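Local coordinates for Pyrsv_gp04 (Pyrobaculum spherical virus, PDB 2VXZ), which is of unknown function but probably acts as a helix-turn-helix type transcriptional regulator of the virus, at residues V87-R99 / Y139-T153. Residues are numbered along the deposited sequence; the frame is centred on the assembly and turned at random.
Sequences VTTNKLKFISPPR and YGEPYVKTDETVYLT
I95 and Y151 pair their backbones twice: I95 N donates to Y151 O, and Y151 N returns a nearly straight bond to I95 O (2.8 Å, N-H...O angle 167°). I95 O also lies in the plane of the Y151 ring, at its edge, while P142 CB sits over one face of that ring and N132 of helix 125-139 bonds its hydroxyl. From I95 the CG2 methyl reaches both Y151 CB and Y139 CE2, each at 4.0 Å, its side chain crossing that of Y139 at about a right angle. With the adjoining non-hydrogen-bonded pair F94 and L152, this makes a two-strand antiparallel sheet, 94-95 against 151-152, that ties the linker between helices 69-89 and 97-106 to the chain returning after helix 125-139, within the family's transcriptional regulator region. I95 and Y151 face L135 of that last helix, whereas F94 lies on the other side of the sheet and rests its CD1 on V150 CG1. Beyond the strands, T153 can be followed outward: CB stands 3.6 Å from L92 O, OG1 donates to the same L92 O at 2.7 Å, and CG2 lies near L92 O as well and meets V87 CG1, the two side chains reaching tip to tip. The backbone N of T153 adds a bond to K93 O. At the other end S96 OG donates to E148 OE2 on its anti side (2.6 Å); the extended glutamate chain, with CG anti to the backbone N (chi1 -173°), carries the carboxylate there. S96 is the N-cap of helix 97-106, and its OG also accepts a weak bond from R99 N, and P98 CG packs 3.6 Å from E148 OE2.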
ATOM      1  N   VAL A  87       9.448  12.764  -7.077  1.00 23.98           N
ATOM      2  CA  VAL A  87       9.109  13.684  -8.171  1.00 24.74           C
ATOM      3  C   VAL A  87       9.991  14.939  -8.146  1.00 25.47           C
ATOM      4  O   VAL A  87      10.474  15.405  -9.191  1.00 25.03           O
ATOM      5  CB  VAL A  87       7.617  14.086  -8.107  1.00 24.52           C
ATOM      6  CG1 VAL A  87       7.358  15.340  -8.934  1.00 25.15           C
ATOM      7  CG2 VAL A  87       6.744  12.925  -8.569  1.00 25.03           C
ATOM      8  N   THR A  88      10.194  15.480  -6.952  1.00 26.24           N
ATOM      9  CA  THR A  88      10.996  16.690  -6.780  1.00 27.35           C
ATOM     10  C   THR A  88      12.449  16.417  -7.136  1.00 27.78           C
ATOM     11  O   THR A  88      13.046  17.166  -7.908  1.00 27.52           O
ATOM     12  CB  THR A  88      10.901  17.222  -5.346  1.00 27.31           C
ATOM     13  OG1 THR A  88       9.550  17.630  -5.089  1.00 28.41           O
ATOM     14  CG2 THR A  88      11.843  18.417  -5.130  1.00 27.58           C
ATOM     15  N   THR A  89      13.004  15.337  -6.581  1.00 28.49           N
ATOM     16  CA  THR A  89      14.413  14.994  -6.774  0.50 28.79           C
ATOM     17  C   THR A  89      14.736  14.768  -8.245  1.00 29.00           C
ATOM     18  O   THR A  89      15.832  15.070  -8.701  1.00 29.64           O
ATOM     19  CB  THR A  89      14.783  13.725  -5.978  0.50 28.70           C
ATOM     20  OG1 THR A  89      14.462  13.927  -4.599  0.50 29.08           O
ATOM     21  CG2 THR A  89      16.267  13.401  -6.108  0.50 28.98           C
ATOM     22  N   ASN A  90      13.773  14.226  -8.984  1.00 29.24           N
ATOM     23  CA  ASN A  90      13.960  13.957 -10.403  1.00 29.50           C
ATOM     24  C   ASN A  90      13.375  15.041 -11.312  1.00 29.52           C
ATOM     25  O   ASN A  90      13.408  14.901 -12.528  1.00 30.27           O
ATOM     26  CB  ASN A  90      13.377  12.585 -10.736  1.00 29.81           C
ATOM     27  CG  ASN A  90      14.200  11.446 -10.152  1.00 31.02           C
ATOM     28  OD1 ASN A  90      15.137  10.970 -10.785  1.00 34.23           O
ATOM     29  ND2 ASN A  90      13.853  11.002  -8.946  1.00 28.93           N
ATOM     30  N   LYS A  91      12.850  16.110 -10.716  1.00 29.54           N
ATOM     31  CA  LYS A  91      12.307  17.267 -11.432  1.00 29.54           C
ATOM     32  C   LYS A  91      11.280  16.853 -12.495  1.00 29.37           C
ATOM     33  O   LYS A  91      11.277  17.368 -13.615  1.00 29.29           O
ATOM     34  CB  LYS A  91      13.443  18.096 -12.047  1.00 30.50           C
ATOM     35  CG  LYS A  91      14.477  18.579 -11.024  1.00 30.73           C
ATOM     36  CD  LYS A  91      15.484  19.550 -11.659  1.00 31.63           C
ATOM     37  CE  LYS A  91      16.411  20.192 -10.625  1.00 33.37           C
ATOM     38  NZ  LYS A  91      15.664  20.850  -9.520  1.00 35.31           N
ATOM     39  N   LEU A  92      10.390  15.942 -12.117  1.00 28.02           N
ATOM     40  CA  LEU A  92       9.438  15.368 -13.065  1.00 27.63           C
ATOM     41  C   LEU A  92       8.228  16.258 -13.317  1.00 26.50           C
ATOM     42  O   LEU A  92       7.602  16.768 -12.387  1.00 25.91           O
ATOM     43  CB  LEU A  92       8.977  13.990 -12.583  1.00 27.55           C
ATOM     44  CG  LEU A  92      10.076  12.942 -12.368  1.00 28.61           C
ATOM     45  CD1 LEU A  92       9.455  11.601 -12.034  1.00 29.55           C
ATOM     46  CD2 LEU A  92      11.001  12.808 -13.597  1.00 29.64           C
ATOM     47  N   LYS A  93       7.903  16.415 -14.600  1.00 25.60           N
ATOM     48  CA  LYS A  93       6.742  17.174 -15.032  1.00 25.16           C
ATOM     49  C   LYS A  93       5.563  16.242 -15.319  1.00 24.43           C
ATOM     50  O   LYS A  93       4.421  16.685 -15.461  1.00 23.39           O
ATOM     51  CB  LYS A  93       7.098  17.996 -16.270  1.00 26.16           C
ATOM     52  CG  LYS A  93       8.330  18.895 -16.076  1.00 28.06           C
ATOM     53  CD  LYS A  93       8.176  19.825 -14.877  1.00 30.40           C
ATOM     54  CE  LYS A  93       9.399  20.722 -14.640  1.00 31.89           C
ATOM     55  NZ  LYS A  93      10.694  19.983 -14.774  1.00 34.55           N
ATOM     56  N   PHE A  94       5.841  14.946 -15.378  1.00 23.97           N
ATOM     57  CA  PHE A  94       4.791  13.949 -15.545  1.00 23.60           C
ATOM     58  C   PHE A  94       5.245  12.665 -14.886  1.00 23.13           C
ATOM     59  O   PHE A  94       6.445  12.469 -14.671  1.00 22.92           O
ATOM     60  CB  PHE A  94       4.498  13.700 -17.029  1.00 23.85           C
ATOM     61  CG  PHE A  94       5.643  13.072 -17.774  1.00 24.08           C
ATOM     62  CD1 PHE A  94       5.733  11.699 -17.909  1.00 25.22           C
ATOM     63  CD2 PHE A  94       6.652  13.859 -18.305  1.00 25.46           C
ATOM     64  CE1 PHE A  94       6.797  11.118 -18.581  1.00 25.33           C
ATOM     65  CE2 PHE A  94       7.721  13.296 -18.965  1.00 24.39           C
ATOM     66  CZ  PHE A  94       7.793  11.918 -19.117  1.00 25.14           C
ATOM     67  N   ILE A  95       4.287  11.788 -14.587  1.00 22.36           N
ATOM     68  CA  ILE A  95       4.588  10.522 -13.927  1.00 22.89           C
ATOM     69  C   ILE A  95       3.519   9.483 -14.282  1.00 22.15           C
ATOM     70  O   ILE A  95       2.362   9.818 -14.530  1.00 22.18           O
ATOM     71  CB  ILE A  95       4.716  10.710 -12.392  1.00 22.52           C
ATOM     72  CG1 ILE A  95       5.326   9.464 -11.738  1.00 24.18           C
ATOM     73  CG2 ILE A  95       3.384  11.066 -11.778  1.00 22.19           C
ATOM     74  CD1 ILE A  95       5.993   9.743 -10.425  1.00 25.51           C
ATOM     75  N   SER A  96       3.948   8.225 -14.352  1.00 22.86           N
ATOM     76  CA  SER A  96       3.103   7.097 -14.685  1.00 22.46           C
ATOM     77  C   SER A  96       3.372   5.986 -13.657  1.00 22.12           C
ATOM     78  O   SER A  96       4.392   6.006 -12.985  1.00 21.50           O
ATOM     79  CB  SER A  96       3.423   6.576 -16.082  1.00 22.90           C
ATOM     80  OG  SER A  96       4.746   6.030 -16.161  1.00 23.50           O
ATOM     81  N   PRO A  97       2.456   5.023 -13.531  1.00 21.87           N
ATOM     82  CA  PRO A  97       2.701   3.954 -12.551  1.00 22.32           C
ATOM     83  C   PRO A  97       4.016   3.181 -12.747  1.00 22.38           C
ATOM     84  O   PRO A  97       4.716   2.926 -11.762  1.00 22.46           O
ATOM     85  CB  PRO A  97       1.447   3.071 -12.683  1.00 22.59           C
ATOM     86  CG  PRO A  97       0.390   4.011 -13.208  1.00 22.28           C
ATOM     87  CD  PRO A  97       1.132   4.896 -14.166  1.00 22.45           C
ATOM     88  N   PRO A  98       4.370   2.814 -13.999  1.00 22.76           N
ATOM     89  CA  PRO A  98       5.642   2.117 -14.174  1.00 22.93           C
ATOM     90  C   PRO A  98       6.835   2.982 -13.824  1.00 22.97           C
ATOM     91  O   PRO A  98       7.794   2.503 -13.242  1.00 22.65           O
ATOM     92  CB  PRO A  98       5.652   1.783 -15.670  1.00 23.59           C
ATOM     93  CG  PRO A  98       4.247   1.821 -16.079  1.00 24.44           C
ATOM     94  CD  PRO A  98       3.633   2.892 -15.278  1.00 22.78           C
ATOM     95  N   ARG A  99       6.786   4.257 -14.186  1.00 23.07           N
ATOM     96  CA  ARG A  99       7.894   5.156 -13.838  1.00 23.98           C
ATOM     97  C   ARG A  99       8.041   5.324 -12.324  1.00 22.47           C
ATOM     98  O   ARG A  99       9.151   5.359 -11.796  1.00 22.30           O
ATOM     99  CB  ARG A  99       7.734   6.498 -14.536  1.00 24.02           C
ATOM    100  CG  ARG A  99       8.120   6.401 -15.999  1.00 27.65           C
ATOM    101  CD  ARG A  99       7.898   7.702 -16.730  0.70 28.39           C
ATOM    102  NE  ARG A  99       8.773   8.790 -16.282  0.50 31.96           N
ATOM    103  CZ  ARG A  99       9.831   9.257 -16.947  0.50 33.66           C
ATOM    104  NH1 ARG A  99      10.220   8.727 -18.105  0.50 35.06           N
ATOM    105  NH2 ARG A  99      10.518  10.271 -16.437  1.00 36.09           N
ATOM    106  N   TYR A 139      -2.605  13.601  -7.866  1.00 22.94           N
ATOM    107  CA  TYR A 139      -2.568  14.448  -9.066  1.00 22.68           C
ATOM    108  C   TYR A 139      -3.915  14.524  -9.792  1.00 22.98           C
ATOM    109  O   TYR A 139      -4.046  15.245 -10.793  1.00 23.64           O
ATOM    110  CB  TYR A 139      -1.467  13.942 -10.035  1.00 22.72           C
ATOM    111  CG  TYR A 139      -0.076  13.959  -9.416  1.00 21.77           C
ATOM    112  CD1 TYR A 139       0.552  15.159  -9.119  1.00 21.05           C
ATOM    113  CD2 TYR A 139       0.590  12.780  -9.103  1.00 22.25           C
ATOM    114  CE1 TYR A 139       1.809  15.185  -8.541  1.00 22.39           C
ATOM    115  CE2 TYR A 139       1.846  12.802  -8.510  1.00 22.03           C
ATOM    116  CZ  TYR A 139       2.447  14.005  -8.228  1.00 22.45           C
ATOM    117  OH  TYR A 139       3.686  14.057  -7.614  1.00 23.60           O
ATOM    118  N   GLY A 140      -4.917  13.794  -9.314  1.00 22.05           N
ATOM    119  CA  GLY A 140      -6.221  13.769  -9.973  1.00 22.49           C
ATOM    120  C   GLY A 140      -6.224  12.873 -11.195  1.00 22.01           C
ATOM    121  O   GLY A 140      -5.288  12.105 -11.412  1.00 22.22           O
ATOM    122  N   GLU A 141      -7.272  12.988 -12.008  1.00 21.74           N
ATOM    123  CA  GLU A 141      -7.425  12.123 -13.176  1.00 21.76           C
ATOM    124  C   GLU A 141      -6.289  12.323 -14.167  1.00 21.07           C
ATOM    125  O   GLU A 141      -5.845  13.445 -14.385  1.00 21.31           O
ATOM    126  CB  GLU A 141      -8.748  12.384 -13.877  1.00 22.00           C
ATOM    127  CG  GLU A 141      -9.957  12.099 -13.031  1.00 24.65           C
ATOM    128  CD  GLU A 141     -10.086  10.650 -12.675  1.00 27.82           C
ATOM    129  OE1 GLU A 141      -9.836   9.793 -13.548  1.00 31.70           O
ATOM    130  OE2 GLU A 141     -10.427  10.361 -11.515  1.00 30.67           O
ATOM    131  N   PRO A 142      -5.826  11.232 -14.784  1.00 20.53           N
ATOM    132  CA  PRO A 142      -4.665  11.338 -15.657  1.00 20.46           C
ATOM    133  C   PRO A 142      -4.923  12.085 -16.961  1.00 20.52           C
ATOM    134  O   PRO A 142      -6.057  12.125 -17.452  1.00 20.40           O
ATOM    135  CB  PRO A 142      -4.326   9.879 -15.964  1.00 20.20           C
ATOM    136  CG  PRO A 142      -5.585   9.161 -15.828  1.00 20.46           C
ATOM    137  CD  PRO A 142      -6.335   9.849 -14.720  1.00 20.71           C
ATOM    138  N   TYR A 143      -3.856  12.669 -17.501  1.00 20.45           N
ATOM    139  CA  TYR A 143      -3.894  13.323 -18.804  1.00 21.38           C
ATOM    140  C   TYR A 143      -3.979  12.294 -19.946  1.00 21.75           C
ATOM    141  O   TYR A 143      -4.748  12.475 -20.896  1.00 21.74           O
ATOM    142  CB  TYR A 143      -2.653  14.196 -18.958  1.00 21.67           C
ATOM    143  CG  TYR A 143      -2.557  14.925 -20.264  1.00 22.05           C
ATOM    144  CD1 TYR A 143      -3.580  15.773 -20.689  1.00 21.99           C
ATOM    145  CD2 TYR A 143      -1.419  14.809 -21.055  1.00 22.46           C
ATOM    146  CE1 TYR A 143      -3.484  16.448 -21.893  1.00 22.88           C
ATOM    147  CE2 TYR A 143      -1.311  15.477 -22.249  1.00 24.05           C
ATOM    148  CZ  TYR A 143      -2.341  16.299 -22.672  1.00 23.10           C
ATOM    149  OH  TYR A 143      -2.236  16.984 -23.868  1.00 23.65           O
ATOM    150  N   VAL A 144      -3.182  11.234 -19.837  1.00 22.42           N
ATOM    151  CA  VAL A 144      -3.197  10.134 -20.791  1.00 23.41           C
ATOM    152  C   VAL A 144      -3.805   8.944 -20.065  1.00 25.62           C
ATOM    153  O   VAL A 144      -3.334   8.544 -18.999  1.00 24.87           O
ATOM    154  CB  VAL A 144      -1.764   9.794 -21.321  1.00 23.37           C
ATOM    155  CG1 VAL A 144      -1.798   8.665 -22.346  1.00 24.37           C
ATOM    156  CG2 VAL A 144      -1.099  11.046 -21.920  1.00 22.28           C
ATOM    157  N   LYS A 145      -4.865   8.385 -20.645  1.00 28.91           N
ATOM    158  CA  LYS A 145      -5.692   7.395 -19.960  1.00 32.02           C
ATOM    159  C   LYS A 145      -5.495   5.958 -20.447  1.00 32.99           C
ATOM    160  O   LYS A 145      -5.699   5.015 -19.674  0.70 33.64           O
ATOM    161  CB  LYS A 145      -7.173   7.790 -20.080  1.00 32.20           C
ATOM    162  CG  LYS A 145      -7.591   8.977 -19.187  1.00 33.45           C
ATOM    163  CD  LYS A 145      -8.623   9.894 -19.869  1.00 33.90           C
ATOM    164  CE  LYS A 145      -9.412  10.734 -18.866  1.00 35.14           C
ATOM    165  NZ  LYS A 145      -8.574  11.383 -17.803  1.00 35.67           N
ATOM    166  N   THR A 146      -5.102   5.777 -21.708  1.00 34.24           N
ATOM    167  CA  THR A 146      -5.060   4.439 -22.311  1.00 34.94           C
ATOM    168  C   THR A 146      -3.652   3.881 -22.390  1.00 35.48           C
ATOM    169  O   THR A 146      -2.700   4.613 -22.669  1.00 36.72           O
ATOM    170  CB  THR A 146      -5.639   4.431 -23.721  1.00 35.24           C
ATOM    171  OG1 THR A 146      -4.783   5.181 -24.591  1.00 36.81           O
ATOM    172  CG2 THR A 146      -7.033   5.030 -23.719  1.00 36.30           C
ATOM    173  N   ASP A 147      -3.557   2.568 -22.183  1.00 35.46           N
ATOM    174  CA  ASP A 147      -2.308   1.849 -22.032  0.70 34.87           C
ATOM    175  C   ASP A 147      -1.690   2.288 -20.696  1.00 34.51           C
ATOM    176  O   ASP A 147      -2.220   1.964 -19.621  0.70 34.92           O
ATOM    177  CB  ASP A 147      -1.370   2.072 -23.239  1.00 35.67           C
ATOM    178  CG  ASP A 147      -1.969   1.603 -24.565  0.70 37.22           C
ATOM    179  OD1 ASP A 147      -3.010   0.907 -24.581  0.70 38.99           O
ATOM    180  OD2 ASP A 147      -1.369   1.935 -25.609  1.00 41.37           O
ATOM    181  N   GLU A 148      -0.596   3.036 -20.764  1.00 33.19           N
ATOM    182  CA  GLU A 148       0.064   3.569 -19.591  1.00 31.88           C
ATOM    183  C   GLU A 148      -0.577   4.919 -19.243  1.00 29.90           C
ATOM    184  O   GLU A 148      -0.721   5.788 -20.105  1.00 29.96           O
ATOM    185  CB  GLU A 148       1.551   3.725 -19.900  1.00 32.50           C
ATOM    186  CG  GLU A 148       2.431   4.117 -18.738  1.00 32.95           C
ATOM    187  CD  GLU A 148       3.882   4.242 -19.163  1.00 33.59           C
ATOM    188  OE1 GLU A 148       4.187   3.941 -20.335  1.00 38.20           O
ATOM    189  OE2 GLU A 148       4.728   4.633 -18.349  1.00 33.39           O
ATOM    190  N   THR A 149      -1.002   5.060 -17.995  1.00 28.02           N
ATOM    191  CA  THR A 149      -1.582   6.307 -17.521  1.00 26.83           C
ATOM    192  C   THR A 149      -0.463   7.299 -17.278  1.00 24.37           C
ATOM    193  O   THR A 149       0.568   6.935 -16.748  1.00 24.19           O
ATOM    194  CB  THR A 149      -2.377   6.148 -16.197  1.00 26.13           C
ATOM    195  OG1 THR A 149      -1.678   5.269 -15.303  0.70 26.61           O
ATOM    196  CG2 THR A 149      -3.765   5.609 -16.460  1.00 28.34           C
ATOM    197  N   VAL A 150      -0.668   8.539 -17.683  1.00 22.01           N
ATOM    198  CA  VAL A 150       0.297   9.594 -17.445  1.00 21.27           C
ATOM    199  C   VAL A 150      -0.380  10.774 -16.735  1.00 21.04           C
ATOM    200  O   VAL A 150      -1.398  11.287 -17.192  1.00 20.87           O
ATOM    201  CB  VAL A 150       0.976  10.063 -18.755  1.00 21.28           C
ATOM    202  CG1 VAL A 150       2.026  11.109 -18.446  1.00 20.92           C
ATOM    203  CG2 VAL A 150       1.615   8.861 -19.470  1.00 20.71           C
ATOM    204  N   TYR A 151       0.209  11.169 -15.609  1.00 20.96           N
ATOM    205  CA  TYR A 151      -0.296  12.228 -14.725  1.00 20.49           C
ATOM    206  C   TYR A 151       0.609  13.438 -14.848  1.00 20.52           C
ATOM    207  O   TYR A 151       1.820  13.288 -14.887  1.00 20.63           O
ATOM    208  CB  TYR A 151      -0.284  11.735 -13.261  1.00 19.85           C
ATOM    209  CG  TYR A 151      -1.260  10.608 -13.033  1.00 19.45           C
ATOM    210  CD1 TYR A 151      -2.564  10.874 -12.641  1.00 20.11           C
ATOM    211  CD2 TYR A 151      -0.914   9.282 -13.291  1.00 20.81           C
ATOM    212  CE1 TYR A 151      -3.496   9.837 -12.480  1.00 19.71           C
ATOM    213  CE2 TYR A 151      -1.841   8.244 -13.135  1.00 19.23           C
ATOM    214  CZ  TYR A 151      -3.127   8.534 -12.719  1.00 18.39           C
ATOM    215  OH  TYR A 151      -4.057   7.517 -12.580  1.00 18.82           O
ATOM    216  N   LEU A 152       0.015  14.627 -14.885  1.00 20.69           N
ATOM    217  CA  LEU A 152       0.767  15.874 -14.915  1.00 20.33           C
ATOM    218  C   LEU A 152       1.033  16.285 -13.482  1.00 21.10           C
ATOM    219  O   LEU A 152       0.091  16.454 -12.701  1.00 20.11           O
ATOM    220  CB  LEU A 152      -0.026  16.968 -15.635  1.00 20.70           C
ATOM    221  CG  LEU A 152      -0.384  16.689 -17.088  1.00 20.33           C
ATOM    222  CD1 LEU A 152      -1.299  17.788 -17.636  1.00 20.16           C
ATOM    223  CD2 LEU A 152       0.889  16.559 -17.933  1.00 20.83           C
ATOM    224  N   THR A 153       2.303  16.447 -13.131  1.00 21.45           N
ATOM    225  CA  THR A 153       2.645  16.801 -11.745  1.00 21.78           C
ATOM    226  C   THR A 153       2.172  18.220 -11.400  1.00 21.58           C
ATOM    227  O   THR A 153       1.863  18.513 -10.241  1.00 21.52           O
ATOM    228  CB  THR A 153       4.143  16.567 -11.426  1.00 22.34           C
ATOM    229  OG1 THR A 153       4.966  17.319 -12.329  1.00 23.58           O
ATOM    230  CG2 THR A 153       4.485  15.061 -11.500  1.00 21.81           C
TER